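Local coordinates for histone fold protein (Methanopyrus kandleri, PDB 1F1E) that is an archaeal histone whose single chain carries two histone folds, packed together like a histone dimer, and probably binds and compacts DNA, at residues G120-E125 and I144-P149; Y41-A46 and D106-L111. All blocks are in the same frame, centred on the assembly; numbering follows the deposited sequence.

Contact 1 (G120-E125 and I144-P149)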
ATOM      1  N   GLY A 120      -2.090  15.988   2.178  1.00 11.05           N
ATOM      2  CA  GLY A 120      -1.970  17.418   2.038  1.00 11.24           C
ATOM      3  C   GLY A 120      -0.505  17.826   2.127  1.00 12.26           C
ATOM      4  O   GLY A 120       0.023  18.663   1.401  1.00 13.91           O
ATOM      5  N   GLU A 121       0.248  17.214   3.034  1.00 11.67           N
ATOM      6  CA  GLU A 121       1.669  17.529   3.103  1.00 14.04           C
ATOM      7  C   GLU A 121       2.391  17.193   1.814  1.00 13.12           C
ATOM      8  O   GLU A 121       3.258  17.926   1.321  1.00 14.42           O
ATOM      9  CB  GLU A 121       2.334  16.749   4.224  1.00 15.94           C
ATOM     10  CG  GLU A 121       1.851  17.101   5.595  1.00 18.31           C
ATOM     11  CD  GLU A 121       2.380  16.211   6.701  1.00 20.93           C
ATOM     12  OE1 GLU A 121       1.884  16.357   7.826  1.00 24.26           O
ATOM     13  OE2 GLU A 121       3.367  15.436   6.516  1.00 29.70           O
ATOM     14  N   LYS A 122       2.101  16.034   1.242  1.00 12.48           N
ATOM     15  CA  LYS A 122       2.740  15.624   0.036  1.00 11.85           C
ATOM     16  C   LYS A 122       2.353  16.537  -1.132  1.00 12.13           C
ATOM     17  O   LYS A 122       3.193  16.918  -1.957  1.00 12.74           O
ATOM     18  CB  LYS A 122       2.394  14.148  -0.267  1.00 13.28           C
ATOM     19  CG  LYS A 122       3.263  13.580  -1.423  1.00 16.14           C
ATOM     20  CD  LYS A 122       4.712  13.472  -1.015  1.00 20.55           C
ATOM     21  CE  LYS A 122       5.651  12.855  -2.020  1.00 22.18           C
ATOM     22  NZ  LYS A 122       6.997  12.980  -1.354  1.00 24.21           N
ATOM     23  N   ALA A 123       1.051  16.867  -1.205  1.00 11.95           N
ATOM     24  CA  ALA A 123       0.612  17.791  -2.257  1.00 12.12           C
ATOM     25  C   ALA A 123       1.321  19.148  -2.121  1.00 14.62           C
ATOM     26  O   ALA A 123       1.661  19.756  -3.129  1.00 16.46           O
ATOM     27  CB  ALA A 123      -0.913  17.919  -2.184  1.00 13.50           C
ATOM     28  N   ALA A 124       1.508  19.613  -0.890  1.00 15.26           N
ATOM     29  CA  ALA A 124       2.173  20.877  -0.595  1.00 16.92           C
ATOM     30  C   ALA A 124       3.600  20.806  -1.121  1.00 17.87           C
ATOM     31  O   ALA A 124       4.135  21.751  -1.747  1.00 20.77           O
ATOM     32  CB  ALA A 124       2.090  21.246   0.863  1.00 20.57           C
ATOM     33  N   GLU A 125       4.209  19.649  -0.935  1.00 18.45           N
ATOM     34  CA  GLU A 125       5.565  19.458  -1.407  1.00 20.00           C
ATOM     35  C   GLU A 125       5.635  19.577  -2.921  1.00 18.91           C
ATOM     36  O   GLU A 125       6.558  20.181  -3.487  1.00 19.47           O
ATOM     37  CB  GLU A 125       6.079  18.101  -0.885  1.00 21.27           C
ATOM     38  CG  GLU A 125       7.381  17.681  -1.544  1.00 22.00           C
ATOM     39  CD  GLU A 125       7.880  16.338  -1.051  1.00 24.87           C
ATOM     40  OE1 GLU A 125       7.227  15.562  -0.333  1.00 24.70           O
ATOM     41  OE2 GLU A 125       9.038  16.071  -1.450  1.00 31.79           O
ATOM     42  N   ILE A 144      -1.503  11.450  -4.536  1.00 11.27           N
ATOM     43  CA  ILE A 144      -2.245  10.192  -4.501  1.00 10.04           C
ATOM     44  C   ILE A 144      -1.476   9.082  -5.162  1.00  9.81           C
ATOM     45  O   ILE A 144      -1.361   8.012  -4.571  1.00 10.34           O
ATOM     46  CB  ILE A 144      -3.633  10.450  -5.103  1.00 10.11           C
ATOM     47  CG1 ILE A 144      -4.539  11.316  -4.238  1.00  8.71           C
ATOM     48  CG2 ILE A 144      -4.304   9.154  -5.429  1.00 13.26           C
ATOM     49  CD1 ILE A 144      -5.751  11.902  -4.918  1.00 11.04           C
ATOM     50  N   THR A 145      -1.010   9.368  -6.379  1.00 11.57           N
ATOM     51  CA  THR A 145      -0.392   8.276  -7.137  1.00 11.33           C
ATOM     52  C   THR A 145       0.865   7.798  -6.438  1.00 11.58           C
ATOM     53  O   THR A 145       1.122   6.605  -6.349  1.00 11.79           O
ATOM     54  CB  THR A 145      -0.079   8.814  -8.534  0.62 12.09           C
ATOM     55  OG1 THR A 145      -1.281   8.879  -9.276  0.62 15.94           O
ATOM     56  CG2 THR A 145       0.850   7.818  -9.163  0.62 13.64           C
ATOM     57  N   TYR A 146       1.644   8.753  -5.937  1.00 12.51           N
ATOM     58  CA  TYR A 146       2.926   8.431  -5.349  1.00 14.28           C
ATOM     59  C   TYR A 146       2.646   7.682  -4.072  1.00 13.63           C
ATOM     60  O   TYR A 146       3.119   6.580  -3.836  1.00 14.12           O
ATOM     61  CB  TYR A 146       3.706   9.712  -5.124  1.00 16.86           C
ATOM     62  CG  TYR A 146       5.102   9.507  -4.648  1.00 17.61           C
ATOM     63  CD1 TYR A 146       5.353   9.326  -3.279  1.00 16.70           C
ATOM     64  CD2 TYR A 146       6.208   9.518  -5.503  1.00 20.11           C
ATOM     65  CE1 TYR A 146       6.620   9.139  -2.789  1.00 17.33           C
ATOM     66  CE2 TYR A 146       7.481   9.311  -5.041  1.00 20.52           C
ATOM     67  CZ  TYR A 146       7.665   9.130  -3.691  1.00 19.84           C
ATOM     68  OH  TYR A 146       8.917   8.953  -3.208  1.00 22.83           O
ATOM     69  N   SER A 147       1.849   8.305  -3.190  1.00 13.07           N
ATOM     70  CA  SER A 147       1.752   7.762  -1.871  1.00 14.45           C
ATOM     71  C   SER A 147       0.930   6.493  -1.686  1.00 12.70           C
ATOM     72  O   SER A 147       1.168   5.785  -0.707  1.00 12.23           O
ATOM     73  CB  SER A 147       1.283   8.851  -0.913  1.00 17.24           C
ATOM     74  OG  SER A 147      -0.067   9.134  -1.106  1.00 18.32           O
HETATM   75  N   MSE A 148      -0.001   6.183  -2.553  1.00 11.63           N
HETATM   76  CA  MSE A 148      -0.894   5.064  -2.360  1.00 10.95           C
HETATM   77  C   MSE A 148      -0.491   3.880  -3.248  1.00  9.34           C
HETATM   78  O   MSE A 148       0.119   4.022  -4.306  1.00  9.48           O
HETATM   79  CB  MSE A 148      -2.344   5.511  -2.666  0.51 11.36           C
HETATM   80  CG  MSE A 148      -2.976   6.411  -1.647  0.51 11.73           C
HETATM   81 SE   MSE A 148      -3.469   5.671  -0.055  0.51 14.32          SE
HETATM   82  CE  MSE A 148      -2.362   6.684   0.979  0.51 19.53           C
ATOM     83  N   PRO A 149      -0.882   2.688  -2.880  1.00  9.33           N
ATOM     84  CA  PRO A 149      -0.689   1.539  -3.760  1.00  9.22           C
ATOM     85  C   PRO A 149      -1.557   1.703  -5.000  1.00  8.87           C
ATOM     86  O   PRO A 149      -2.603   2.301  -4.973  1.00  8.74           O
ATOM     87  CB  PRO A 149      -1.179   0.395  -2.877  0.52  9.97           C
ATOM     88  CG  PRO A 149      -2.180   1.064  -1.979  0.52 10.21           C
ATOM     89  CD  PRO A 149      -1.560   2.372  -1.607  0.52 10.48           C
TER

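Contact 2 (Y41-A46 and D106-L111)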
ATOM      1  N   TYR A  41     -11.483   1.932   1.246  1.00 10.68           N
ATOM      2  CA  TYR A  41     -10.394   1.036   1.023  1.00 10.82           C
ATOM      3  C   TYR A  41      -9.774   0.599   2.354  1.00 10.54           C
ATOM      4  O   TYR A  41      -9.498  -0.551   2.611  1.00 11.82           O
ATOM      5  CB  TYR A  41      -9.364   1.718   0.096  1.00 12.19           C
ATOM      6  CG  TYR A  41      -8.005   1.063   0.198  1.00 11.94           C
ATOM      7  CD1 TYR A  41      -7.629  -0.101  -0.433  1.00 14.10           C
ATOM      8  CD2 TYR A  41      -7.030   1.676   0.951  1.00 11.96           C
ATOM      9  CE1 TYR A  41      -6.364  -0.601  -0.275  1.00 14.69           C
ATOM     10  CE2 TYR A  41      -5.746   1.186   1.132  1.00 12.78           C
ATOM     11  CZ  TYR A  41      -5.430   0.016   0.485  1.00 14.24           C
ATOM     12  OH  TYR A  41      -4.148  -0.494   0.646  1.00 16.63           O
ATOM     13  N   VAL A  42      -9.554   1.584   3.243  1.00  9.69           N
ATOM     14  CA  VAL A  42      -8.960   1.330   4.542  1.00  9.84           C
ATOM     15  C   VAL A  42      -9.906   0.494   5.378  1.00 10.46           C
ATOM     16  O   VAL A  42      -9.496  -0.434   6.052  1.00 11.95           O
ATOM     17  CB  VAL A  42      -8.556   2.598   5.271  1.00 10.48           C
ATOM     18  CG1 VAL A  42      -8.053   2.286   6.651  1.00 11.16           C
ATOM     19  CG2 VAL A  42      -7.451   3.316   4.475  1.00 11.31           C
ATOM     20  N   ALA A  43     -11.173   0.736   5.328  1.00 11.11           N
ATOM     21  CA  ALA A  43     -12.148  -0.054   6.092  1.00 11.10           C
ATOM     22  C   ALA A  43     -12.201  -1.502   5.583  1.00 12.33           C
ATOM     23  O   ALA A  43     -12.226  -2.470   6.383  1.00 13.05           O
ATOM     24  CB  ALA A  43     -13.488   0.620   6.006  1.00 12.23           C
ATOM     25  N   ASN A  44     -12.170  -1.665   4.244  1.00 12.50           N
ATOM     26  CA  ASN A  44     -12.118  -3.019   3.690  1.00 14.06           C
ATOM     27  C   ASN A  44     -10.831  -3.717   4.083  1.00 14.51           C
ATOM     28  O   ASN A  44     -10.847  -4.906   4.393  1.00 14.74           O
ATOM     29  CB  ASN A  44     -12.284  -3.008   2.157  0.56 14.35           C
ATOM     30  N   ALA A  45      -9.755  -2.959   4.107  1.00 12.96           N
ATOM     31  CA  ALA A  45      -8.471  -3.552   4.545  1.00 13.54           C
ATOM     32  C   ALA A  45      -8.505  -3.970   5.980  1.00 14.06           C
ATOM     33  O   ALA A  45      -8.002  -5.043   6.314  1.00 17.22           O
ATOM     34  CB  ALA A  45      -7.379  -2.533   4.299  1.00 15.55           C
ATOM     35  N   ALA A  46      -9.136  -3.151   6.823  1.00 15.45           N
ATOM     36  CA  ALA A  46      -9.350  -3.501   8.206  1.00 16.50           C
ATOM     37  C   ALA A  46     -10.149  -4.794   8.316  1.00 17.07           C
ATOM     38  O   ALA A  46      -9.740  -5.616   9.144  1.00 18.84           O
ATOM     39  CB  ALA A  46     -10.073  -2.359   8.903  1.00 16.83           C
ATOM     40  N   ASP A 106     -11.640   4.626  16.979  1.00  9.02           N
ATOM     41  CA  ASP A 106     -10.862   5.825  17.064  1.00 10.38           C
ATOM     42  C   ASP A 106      -9.574   5.711  16.263  1.00 10.58           C
ATOM     43  O   ASP A 106      -9.139   6.736  15.704  1.00 11.48           O
ATOM     44  CB  ASP A 106     -10.516   6.103  18.523  1.00 13.36           C
ATOM     45  CG  ASP A 106     -11.647   6.542  19.373  1.00 15.13           C
ATOM     46  OD1 ASP A 106     -12.708   6.861  18.803  1.00 15.35           O
ATOM     47  OD2 ASP A 106     -11.449   6.631  20.608  1.00 19.73           O
ATOM     48  N   LEU A 107      -8.939   4.561  16.288  1.00 10.81           N
ATOM     49  CA  LEU A 107      -7.673   4.440  15.528  1.00 10.96           C
ATOM     50  C   LEU A 107      -7.948   4.419  14.044  1.00 10.53           C
ATOM     51  O   LEU A 107      -7.131   4.996  13.300  1.00 10.37           O
ATOM     52  CB  LEU A 107      -6.827   3.282  16.051  1.00 12.83           C
ATOM     53  CG  LEU A 107      -5.431   3.215  15.394  1.00 15.38           C
ATOM     54  CD1 LEU A 107      -4.647   4.487  15.566  1.00 20.90           C
ATOM     55  CD2 LEU A 107      -4.742   2.019  16.046  1.00 22.18           C
ATOM     56  N   TYR A 108      -9.036   3.824  13.592  1.00  9.45           N
ATOM     57  CA  TYR A 108      -9.413   3.942  12.172  1.00  9.09           C
ATOM     58  C   TYR A 108      -9.615   5.402  11.788  1.00  9.11           C
ATOM     59  O   TYR A 108      -9.132   5.875  10.739  1.00  9.62           O
ATOM     60  CB  TYR A 108     -10.681   3.138  11.964  1.00  9.05           C
ATOM     61  CG  TYR A 108     -11.255   3.392  10.582  1.00  8.17           C
ATOM     62  CD1 TYR A 108     -10.654   2.902   9.439  1.00  8.64           C
ATOM     63  CD2 TYR A 108     -12.367   4.150  10.420  1.00 10.77           C
ATOM     64  CE1 TYR A 108     -11.215   3.174   8.212  1.00  8.57           C
ATOM     65  CE2 TYR A 108     -12.946   4.446   9.207  1.00 10.87           C
ATOM     66  CZ  TYR A 108     -12.330   3.942   8.073  1.00  9.73           C
ATOM     67  OH  TYR A 108     -12.891   4.228   6.890  1.00 11.60           O
ATOM     68  N   ASN A 109     -10.328   6.152  12.656  1.00  9.20           N
ATOM     69  CA  ASN A 109     -10.522   7.568  12.410  1.00  9.74           C
ATOM     70  C   ASN A 109      -9.190   8.316  12.349  1.00  9.86           C
ATOM     71  O   ASN A 109      -8.960   9.055  11.367  1.00 10.31           O
ATOM     72  CB  ASN A 109     -11.420   8.111  13.530  1.00  9.81           C
ATOM     73  CG  ASN A 109     -12.243   9.299  13.138  1.00 10.16           C
ATOM     74  OD1 ASN A 109     -12.148   9.877  12.076  1.00 12.57           O
ATOM     75  ND2 ASN A 109     -13.110   9.649  14.097  1.00 13.06           N
ATOM     76  N   LYS A 110      -8.314   8.091  13.311  1.00  9.52           N
ATOM     77  CA  LYS A 110      -6.994   8.749  13.232  1.00 10.25           C
ATOM     78  C   LYS A 110      -6.228   8.340  12.007  1.00  9.62           C
ATOM     79  O   LYS A 110      -5.559   9.161  11.401  1.00 10.61           O
ATOM     80  CB  LYS A 110      -6.184   8.369  14.492  1.00 11.09           C
ATOM     81  CG  LYS A 110      -6.676   9.087  15.728  1.00 12.66           C
ATOM     82  CD  LYS A 110      -5.577   8.671  17.021  1.00 21.38           C
ATOM     83  N   LEU A 111      -6.337   7.092  11.577  1.00  9.34           N
ATOM     84  CA  LEU A 111      -5.636   6.655  10.388  1.00  8.32           C
ATOM     85  C   LEU A 111      -6.147   7.397   9.168  1.00  9.94           C
ATOM     86  O   LEU A 111      -5.335   7.861   8.375  1.00  9.87           O
ATOM     87  CB  LEU A 111      -5.828   5.149  10.257  1.00  8.69           C
ATOM     88  CG  LEU A 111      -5.197   4.440   9.058  1.00  9.73           C
ATOM     89  CD1 LEU A 111      -3.717   4.786   8.902  1.00 13.98           C
ATOM     90  CD2 LEU A 111      -5.385   2.936   9.112  1.00 11.83           C
TER

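Contact 1 (G120-E125 and I144-P149)
Lys122 lays the far end of its side chain against the ring of Tyr146, and this one pair carries the contact between 120-125 and 144-149. The methylene CE does the touching, 3.8 Å from Tyr146 CD1 and nearly as close to CE1, so it lies off-centre, nearer the CD1-CE1 bond than the middle of the ring. It is a CH-pi contact: CE stands 4.2 Å from the centroid of the Tyr146 ring, 29° off the ring normal. The ammonium group lies just past it, with Lys122 NZ 4.1 Å from Tyr146 CE1. What fixes that end is a salt bridge one helical turn on, 2.8 Å from Lys122 NZ to Glu125 OE1, the nitrogen coming in from above the carboxylate plane. Charge is thus paired within helix 102-129, while the last methylene, CE, packs on the aromatic. The chain reaches both partners because it turns about the CB-CG bond (chi2 67°) and then runs extended to NZ. Tyr146 swings its ring toward the lysine with CG trans to its own N, chi1 -174°, and the same side chain also packs on Tyr126, farther along helix 102-129. Behind this surface pair, Ser147 OG is hydrogen-bonded to Ala143 O, and Ile144 and Ser147 rest on Leu119. Helix 137-147, the short last helix of the second histone fold, packs against both the long helix 102-129 and helix 25-51, which Ile144 meets at Thr30 and Phe34, while Tyr146 packs on Thr145 of the second subunit.

Contact 2 (Y41-A46 and D106-L111)
The ring of Tyr108 reaches across from helix 102-129 to helix 25-51 and sets its edge against Val42. The methyl CG1 of Val42 lies near the ring plane, 3.6 Å from Tyr108 CE1, so the valine abuts the rim of the ring. Ala43 sits on the other side of the ring plane and well out of it, toward the hydroxyl end, with its CB 3.8 Å from Tyr108 OH and 4.1 Å from Tyr108 CE1. Val42 CG1 has a second neighbour, Leu111 CD2 at 3.7 Å, one turn along from the tyrosine; a single methyl thus touches both an aromatic edge and a leucine branch. Valine's chi1 of 175° brings CG1 to this position. Tyr108 has chi1 171°, its CG opposite the backbone N, and although its CB does not point at helix 25-51 the ring carries the hydroxyl right up to that helix. There OH is hydrogen-bonded to Ala39 O. The ring is also packed by Ile91 and Leu92 of helix 85-94, and Val42 by Leu66 of helix 60-70. The short segments run at 141° with axes 11.0 Å apart, a spacing filled by the large tyrosine and leucine set against small alanine and valine. It is part of the packing, away from their midpoints, of the long helices of two histone folds, a handshake like that of a histone dimer but within one chain. A phenylalanine in place of Tyr108 would probably keep the packing on Val42 but leave Ala39 O without its hydroxyl partner in a buried setting. Between the segments the contact is purely apolar, which implies that burial of apolar surface and close fit hold it, with the Tyr108 hydroxyl satisfied by a backbone carbonyl beyond them.

Overall arrangement
Helix 102-129 takes part in both contacts, giving its earlier part to contact 2 and its later part to contact 1, on opposite sides of the chain's centre and about 18 Å apart between contact centres. Contact 2 is core: buried side chains join the long helices of the two histone folds. Contact 1 is a smaller surface contact within the second fold, where a lysine keeps its charge paired while its last methylene packs on a ring. Each contact turns on a tyrosine, which meets a valine by its rim in the core and a lysine methylene obliquely at the surface. The two meet where Pro149 CG packs 3.6 Å from Tyr41 OH, and both border the second subunit.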